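Local structure of 1-pyrroline-5-carboxylate dehydrogenase (Thermus thermophilus, 1UZB) at residues Thr2-Pro5 / Phe6-Glu9; Lys91-Gln95 / Glu96-Arg100; Gly244-Leu247 / Val248-Arg252. The protein probably catalyses the NAD-dependent oxidation of 1-pyrroline-5-carboxylate, by way of its open-chain semialdehyde, to glutamate in proline breakdown. All coordinates share one frame; numbering follows the deposited sequence.

Interaction 1. Residues Thr2-Pro5 / Phe6-Glu9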
loop_
_atom_site.group_PDB
_atom_site.type_symbol
_atom_site.label_atom_id
_atom_site.label_comp_id
_atom_site.label_asym_id
_atom_site.label_seq_id
_atom_site.Cartn_x
_atom_site.Cartn_y
_atom_site.Cartn_z
ATOM N N THR A 2 1.652 14.924 8.998
ATOM C CA THR A 2 1.713 15.480 10.342
ATOM C C THR A 2 0.619 16.521 10.577
ATOM O O THR A 2 0.532 17.112 11.652
ATOM C CB THR A 2 3.094 16.113 10.616
ATOM O OG1 THR A 2 3.422 17.030 9.566
ATOM C CG2 THR A 2 4.166 15.037 10.689
ATOM N N VAL A 3 -0.212 16.735 9.561
ATOM C CA VAL A 3 -1.320 17.679 9.639
ATOM C C VAL A 3 -2.566 16.974 9.127
ATOM O O VAL A 3 -2.478 15.894 8.541
ATOM C CB VAL A 3 -1.071 18.935 8.770
ATOM C CG1 VAL A 3 0.030 19.791 9.387
ATOM C CG2 VAL A 3 -0.693 18.523 7.353
ATOM N N GLU A 4 -3.728 17.576 9.353
ATOM C CA GLU A 4 -4.971 16.981 8.885
ATOM C C GLU A 4 -5.017 16.959 7.365
ATOM O O GLU A 4 -4.356 17.759 6.700
ATOM C CB GLU A 4 -6.175 17.763 9.415
ATOM C CG GLU A 4 -6.521 17.459 10.860
ATOM C CD GLU A 4 -7.708 18.256 11.350
ATOM O OE1 GLU A 4 -8.284 17.878 12.391
ATOM O OE2 GLU A 4 -8.060 19.265 10.703
ATOM N N PRO A 5 -5.790 16.027 6.791
ATOM C CA PRO A 5 -5.893 15.949 5.335
ATOM C C PRO A 5 -6.384 17.288 4.793
ATOM O O PRO A 5 -7.153 17.993 5.450
ATOM C CB PRO A 5 -6.917 14.836 5.121
ATOM C CG PRO A 5 -6.684 13.940 6.291
ATOM C CD PRO A 5 -6.524 14.922 7.433
ATOM N N PHE A 6 -5.925 17.638 3.600
ATOM C CA PHE A 6 -6.325 18.882 2.963
ATOM C C PHE A 6 -7.833 18.974 2.779
ATOM O O PHE A 6 -8.486 17.995 2.414
ATOM C CB PHE A 6 -5.664 19.002 1.587
ATOM C CG PHE A 6 -6.166 20.160 0.776
ATOM C CD1 PHE A 6 -5.596 21.423 0.906
ATOM C CD2 PHE A 6 -7.241 19.995 -0.097
ATOM C CE1 PHE A 6 -6.092 22.507 0.181
ATOM C CE2 PHE A 6 -7.745 21.066 -0.825
ATOM C CZ PHE A 6 -7.172 22.326 -0.687
ATOM N N ARG A 7 -8.368 20.162 3.041
ATOM C CA ARG A 7 -9.782 20.456 2.850
ATOM C C ARG A 7 -9.824 21.872 2.294
ATOM O O ARG A 7 -9.007 22.712 2.678
ATOM C CB ARG A 7 -10.565 20.413 4.169
ATOM C CG ARG A 7 -10.544 19.077 4.895
ATOM C CD ARG A 7 -11.791 18.903 5.757
ATOM N NE ARG A 7 -11.983 19.999 6.704
ATOM C CZ ARG A 7 -11.246 20.191 7.794
ATOM N NH1 ARG A 7 -10.259 19.356 8.087
ATOM N NH2 ARG A 7 -11.498 21.219 8.594
ATOM N N ASN A 8 -10.751 22.141 1.384
ATOM C CA ASN A 8 -10.856 23.484 0.826
ATOM C C ASN A 8 -11.430 24.465 1.842
ATOM O O ASN A 8 -12.301 24.114 2.641
ATOM C CB ASN A 8 -11.740 23.485 -0.425
ATOM C CG ASN A 8 -11.126 22.707 -1.572
ATOM O OD1 ASN A 8 -11.359 21.506 -1.720
ATOM N ND2 ASN A 8 -10.327 23.388 -2.383
ATOM N N GLU A 9 -10.930 25.696 1.808
ATOM C CA GLU A 9 -11.388 26.753 2.705
ATOM C C GLU A 9 -12.798 27.146 2.273
ATOM O O GLU A 9 -13.024 27.471 1.114
ATOM C CB GLU A 9 -10.453 27.960 2.592
ATOM C CG GLU A 9 -10.809 29.168 3.453
ATOM C CD GLU A 9 -10.560 28.948 4.932
ATOM O OE1 GLU A 9 -9.702 28.111 5.279
ATOM O OE2 GLU A 9 -11.211 29.632 5.750
HETATM O O HOH W 1 -9.657 21.619 11.296
HETATM O O HOH W 2 -8.167 21.323 9.170
HETATM O O HOH W 3 -9.193 17.097 7.214
#

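Interaction 2. Residues Lys91-Gln95 / Glu96-Arg100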
loop_
_atom_site.group_PDB
_atom_site.type_symbol
_atom_site.label_atom_id
_atom_site.label_comp_id
_atom_site.label_asym_id
_atom_site.label_seq_id
_atom_site.Cartn_x
_atom_site.Cartn_y
_atom_site.Cartn_z
ATOM N N LYS A 91 17.353 26.355 -0.346
ATOM C CA LYS A 91 17.261 25.071 -1.029
ATOM C C LYS A 91 17.657 23.921 -0.105
ATOM O O LYS A 91 17.255 22.778 -0.334
ATOM C CB LYS A 91 18.167 25.057 -2.263
ATOM C CG LYS A 91 19.652 25.007 -1.932
ATOM C CD LYS A 91 20.507 25.127 -3.183
ATOM C CE LYS A 91 21.982 24.981 -2.849
ATOM N NZ LYS A 91 22.299 23.626 -2.325
ATOM N N ASP A 92 18.443 24.224 0.928
ATOM C CA ASP A 92 18.899 23.200 1.869
ATOM C C ASP A 92 17.985 22.970 3.071
ATOM O O ASP A 92 18.229 22.071 3.873
ATOM C CB ASP A 92 20.315 23.512 2.369
ATOM C CG ASP A 92 21.359 23.423 1.273
ATOM O OD1 ASP A 92 21.165 22.641 0.319
ATOM O OD2 ASP A 92 22.385 24.128 1.376
ATOM N N TRP A 93 16.951 23.792 3.218
ATOM C CA TRP A 93 16.010 23.610 4.319
ATOM C C TRP A 93 15.308 22.267 4.155
ATOM O O TRP A 93 14.977 21.871 3.035
ATOM C CB TRP A 93 14.918 24.684 4.294
ATOM C CG TRP A 93 15.235 25.971 4.976
ATOM C CD1 TRP A 93 16.365 26.725 4.834
ATOM C CD2 TRP A 93 14.372 26.703 5.855
ATOM N NE1 TRP A 93 16.256 27.883 5.566
ATOM C CE2 TRP A 93 15.043 27.894 6.203
ATOM C CE3 TRP A 93 13.093 26.466 6.378
ATOM C CZ2 TRP A 93 14.478 28.851 7.053
ATOM C CZ3 TRP A 93 12.531 27.417 7.222
ATOM C CH2 TRP A 93 13.226 28.595 7.551
ATOM N N PRO A 94 15.091 21.537 5.258
ATOM C CA PRO A 94 14.395 20.258 5.111
ATOM C C PRO A 94 13.008 20.618 4.582
ATOM O O PRO A 94 12.463 21.667 4.938
ATOM C CB PRO A 94 14.334 19.731 6.542
ATOM C CG PRO A 94 15.598 20.267 7.145
ATOM C CD PRO A 94 15.651 21.686 6.614
ATOM N N GLN A 95 12.435 19.767 3.740
ATOM C CA GLN A 95 11.118 20.068 3.193
ATOM C C GLN A 95 10.089 20.272 4.304
ATOM O O GLN A 95 9.206 21.123 4.191
ATOM C CB GLN A 95 10.655 18.960 2.244
ATOM C CG GLN A 95 9.321 19.264 1.567
ATOM C CD GLN A 95 9.339 20.590 0.828
ATOM O OE1 GLN A 95 10.124 20.785 -0.102
ATOM N NE2 GLN A 95 8.478 21.510 1.241
ATOM N N GLU A 96 10.206 19.508 5.387
ATOM C CA GLU A 96 9.264 19.646 6.493
ATOM C C GLU A 96 9.266 21.069 7.055
ATOM O O GLU A 96 8.218 21.596 7.451
ATOM C CB GLU A 96 9.592 18.648 7.606
ATOM C CG GLU A 96 9.277 17.190 7.268
ATOM C CD GLU A 96 10.309 16.539 6.366
ATOM O OE1 GLU A 96 10.074 15.385 5.943
ATOM O OE2 GLU A 96 11.354 17.163 6.086
ATOM N N ASP A 97 10.446 21.682 7.078
ATOM C CA ASP A 97 10.614 23.047 7.576
ATOM C C ASP A 97 9.983 24.066 6.628
ATOM O O ASP A 97 9.313 25.003 7.066
ATOM C CB ASP A 97 12.104 23.372 7.759
ATOM C CG ASP A 97 12.738 22.629 8.924
ATOM O OD1 ASP A 97 12.141 21.659 9.433
ATOM O OD2 ASP A 97 13.855 23.020 9.325
ATOM N N ARG A 98 10.198 23.891 5.327
ATOM C CA ARG A 98 9.614 24.815 4.360
ATOM C C ARG A 98 8.094 24.692 4.365
ATOM O O ARG A 98 7.377 25.694 4.289
ATOM C CB ARG A 98 10.154 24.543 2.950
ATOM C CG ARG A 98 11.621 24.933 2.752
ATOM C CD ARG A 98 12.003 24.957 1.273
ATOM N NE ARG A 98 11.939 23.622 0.689
ATOM C CZ ARG A 98 13.002 22.884 0.386
ATOM N NH1 ARG A 98 14.228 23.350 0.591
ATOM N NH2 ARG A 98 12.841 21.655 -0.083
ATOM N N SER A 99 7.597 23.463 4.462
ATOM C CA SER A 99 6.155 23.252 4.476
ATOM C C SER A 99 5.506 23.875 5.710
ATOM O O SER A 99 4.425 24.459 5.613
ATOM C CB SER A 99 5.829 21.759 4.382
ATOM O OG SER A 99 6.120 21.277 3.075
ATOM N N ARG A 100 6.150 23.764 6.870
ATOM C CA ARG A 100 5.588 24.372 8.071
ATOM C C ARG A 100 5.531 25.890 7.900
ATOM O O ARG A 100 4.610 26.532 8.396
ATOM C CB ARG A 100 6.409 24.014 9.313
ATOM C CG ARG A 100 6.058 22.666 9.932
ATOM C CD ARG A 100 6.838 22.422 11.227
ATOM N NE ARG A 100 8.215 21.985 11.004
ATOM C CZ ARG A 100 8.575 20.723 10.785
ATOM N NH1 ARG A 100 7.659 19.763 10.763
ATOM N NH2 ARG A 100 9.851 20.418 10.579
HETATM O O HOH W 4 15.373 20.622 -0.579
#

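Interaction 3. Residues Gly244-Leu247 / Val248-Arg252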
loop_
_atom_site.group_PDB
_atom_site.type_symbol
_atom_site.label_atom_id
_atom_site.label_comp_id
_atom_site.label_asym_id
_atom_site.label_seq_id
_atom_site.Cartn_x
_atom_site.Cartn_y
_atom_site.Cartn_z
ATOM N N GLY A 244 9.306 43.596 -15.957
ATOM C CA GLY A 244 9.060 42.279 -16.517
ATOM C C GLY A 244 10.005 41.890 -17.638
ATOM O O GLY A 244 10.523 40.773 -17.666
ATOM N N ALA A 245 10.229 42.810 -18.570
ATOM C CA ALA A 245 11.116 42.543 -19.694
ATOM C C ALA A 245 12.540 42.289 -19.212
ATOM O O ALA A 245 13.196 41.345 -19.648
ATOM C CB ALA A 245 11.097 43.719 -20.664
ATOM N N TYR A 246 13.010 43.135 -18.304
ATOM C CA TYR A 246 14.358 43.013 -17.768
ATOM C C TYR A 246 14.605 41.640 -17.141
ATOM O O TYR A 246 15.650 41.026 -17.362
ATOM C CB TYR A 246 14.601 44.107 -16.725
ATOM C CG TYR A 246 16.001 44.126 -16.160
ATOM C CD1 TYR A 246 17.074 44.601 -16.915
ATOM C CD2 TYR A 246 16.255 43.665 -14.870
ATOM C CE1 TYR A 246 18.366 44.618 -16.396
ATOM C CE2 TYR A 246 17.544 43.675 -14.342
ATOM C CZ TYR A 246 18.596 44.155 -15.110
ATOM O OH TYR A 246 19.871 44.181 -14.592
ATOM N N LEU A 247 13.646 41.157 -16.359
ATOM C CA LEU A 247 13.793 39.864 -15.701
ATOM C C LEU A 247 13.598 38.671 -16.632
ATOM O O LEU A 247 14.370 37.712 -16.589
ATOM C CB LEU A 247 12.828 39.774 -14.517
ATOM C CG LEU A 247 13.208 40.705 -13.364
ATOM C CD1 LEU A 247 12.118 40.695 -12.304
ATOM C CD2 LEU A 247 14.540 40.260 -12.779
ATOM N N VAL A 248 12.573 38.729 -17.472
ATOM C CA VAL A 248 12.307 37.641 -18.404
ATOM C C VAL A 248 13.500 37.367 -19.321
ATOM O O VAL A 248 13.812 36.212 -19.611
ATOM C CB VAL A 248 11.056 37.947 -19.264
ATOM C CG1 VAL A 248 10.975 36.985 -20.439
ATOM C CG2 VAL A 248 9.800 37.838 -18.402
ATOM N N GLU A 249 14.172 38.427 -19.761
ATOM C CA GLU A 249 15.315 38.302 -20.667
ATOM C C GLU A 249 16.671 38.202 -19.965
ATOM O O GLU A 249 17.703 38.025 -20.614
ATOM C CB GLU A 249 15.342 39.493 -21.630
ATOM C CG GLU A 249 14.063 39.676 -22.435
ATOM C CD GLU A 249 14.096 40.912 -23.316
ATOM O OE1 GLU A 249 14.324 42.020 -22.783
ATOM O OE2 GLU A 249 13.885 40.779 -24.540
ATOM N N HIS A 250 16.665 38.302 -18.642
ATOM C CA HIS A 250 17.893 38.260 -17.855
ATOM C C HIS A 250 18.604 36.909 -17.931
ATOM O O HIS A 250 17.973 35.855 -17.840
ATOM C CB HIS A 250 17.565 38.597 -16.399
ATOM C CG HIS A 250 18.727 39.122 -15.616
ATOM N ND1 HIS A 250 19.838 38.360 -15.321
ATOM C CD2 HIS A 250 18.940 40.333 -15.048
ATOM C CE1 HIS A 250 20.684 39.079 -14.606
ATOM N NE2 HIS A 250 20.163 40.280 -14.425
ATOM N N PRO A 251 19.934 36.919 -18.105
ATOM C CA PRO A 251 20.653 35.645 -18.179
ATOM C C PRO A 251 20.644 34.876 -16.859
ATOM O O PRO A 251 20.855 33.664 -16.844
ATOM C CB PRO A 251 22.063 36.066 -18.593
ATOM C CG PRO A 251 22.195 37.438 -17.996
ATOM C CD PRO A 251 20.852 38.056 -18.304
ATOM N N ARG A 252 20.380 35.576 -15.758
ATOM C CA ARG A 252 20.373 34.940 -14.444
ATOM C C ARG A 252 18.997 34.593 -13.871
ATOM O O ARG A 252 18.876 34.268 -12.689
ATOM C CB ARG A 252 21.151 35.798 -13.444
ATOM C CG ARG A 252 22.622 35.967 -13.798
ATOM C CD ARG A 252 23.342 34.627 -13.834
ATOM N NE ARG A 252 23.311 33.953 -12.540
ATOM C CZ ARG A 252 23.879 32.776 -12.294
ATOM N NH1 ARG A 252 24.529 32.137 -13.256
ATOM N NH2 ARG A 252 23.796 32.238 -11.083
#

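Interaction 1. Residues Thr2-Pro5 / Phe6-Glu9
E4 and R7 reach toward each other across the P5-F6 link between them, and their ends meet in a loose, hydrated salt bridge. The E4 chain runs out extended, while the R7 chain folds back at its third torsion (chi3 -55°), which brings NH1 round to the carboxylate. R7 NH1 lies 3.4 Å from E4 OE2, a straight but weak hydrogen bond. OE2 comes at the edge of the guanidinium, in its plane, yet the carboxylate itself is turned 65° to that plane, and OE2 alone makes the contact with NH1. Water fills in the rest: one molecule donates to E4 OE2 at 2.9 Å and accepts from R7 NH2, and a second gives OE2 a shorter bond and receives a weak one from NH1. A third joins P5 to the same arginine, 2.8 Å from P5 O and 2.6 Å from R7 NH1. F6 CB rests on P5 C. This irregular N-terminal strap lies along helix 128-149, where F6 meets the Y144 ring edge-to-face and E4 O accepts from R147; it runs on toward helix 17-32, with E4 also packing on P163 of the second subunit.

Interaction 2. Residues Lys91-Gln95 / Glu96-Arg100
P94 sits at the N-cap of helix 95-111, and its carbonyl O begins the helical ladder by accepting from R98 N at 3.2 Å, with D97 N adding a weak bond. From that first turn R98 folds back over the loop. Its chain bends at chi3 (-66°), and the guanidinium then points NH2 at Q95 OE1, 2.9 Å away and nearly straight; OE1 lies in the guanidinium plane, but the donor stands well above the plane of the amide carbonyl, the two groups being turned 62° apart. NH1 gives a weak bond to K91 O at 3.2 Å, and a water links that same oxygen to NH2. W93 O lies over a face of the guanidinium. The other end of the Q95 amide is spoken for too: NE2 donates to S99 OG at 3.0 Å, almost in the amide plane. W93 packs its ring atom CE3 on D97 CB at 3.5 Å, with ring and carboxylate close to perpendicular. The loop thus joins helix 73-90, whose W90 O also receives R98 NH1, to helix 95-111. Helix 128-149 packs against Q95 and S99, its A146 O bonding S99 OG.

Interaction 3. Residues Gly244-Leu247 / Val248-Arg252
The C-terminal end of helix 242-248 is where this contact lies, in the connection from strand 233-235 to strand 255-259, a beta-alpha-beta crossover of the mixed sheet that in aldehyde dehydrogenases forms the core of the coenzyme-binding domain. G244 O accepts from V248 N at 2.9 Å, and A245 O accepts from E249 N at 3.1 Å. H250 N also donates to L247 O, three residues back, at 3.1 Å, and reaches that oxygen from above the carbonyl plane. Beside these bonds the Y246 and H250 side chains lie alongside each other, pointing the same way. Both have CG anti to their own backbone N (chi1 -177° for Y246), which sends the two rings off the same flank. H250 turns its edge toward the tyrosine face in an offset edge-to-face stack, centroids 5.3 Å apart and planes at 85°; the closest ring atoms are H250 CD2 and Y246 CE2 at 3.7 Å. The imidazole is held at both nitrogens. R252 N donates to ND1 at 2.9 Å, close to the ring plane, and NE2 bonds E77 OE1, so the proton probably sits on NE2. Y246 OH bonds that same E77 oxygen, and the glutamate therefore ties the two rings together at their far ends and fixes their rotation. E249 lays its aliphatic CG over A245 O, while V248 CB and CG2 crowd G244 O. E77 belongs to helix 73-90, which covers the aromatic pair, with L80 against H250 and A76 against Y246. L247 and V248 pack on V178 and I180 of strand 165-180, so the helix end is wedged between that strand and helix 73-90.

Interactions 1 and 2 are neighbours: their centres lie 18 Å apart, and about 5 Å separates their nearest atoms. Helix 128-149 packs against both, and both meet the second subunit at the same place, where D166 of the second subunit bonds T2 OG1 and also forms a salt bridge with R100. Interaction 3 stands apart, its centre 28 Å from that of interaction 2 and 37 Å from that of interaction 1, and no other chain touches it. Helix 73-90 connects it to interaction 2, covering the Y246-H250 pair before running into the K91-Q95 loop. Separate methylpentanediol molecules, probably from the crystallisation liquor, lie about 4 Å from the side chains of F6 and of K91.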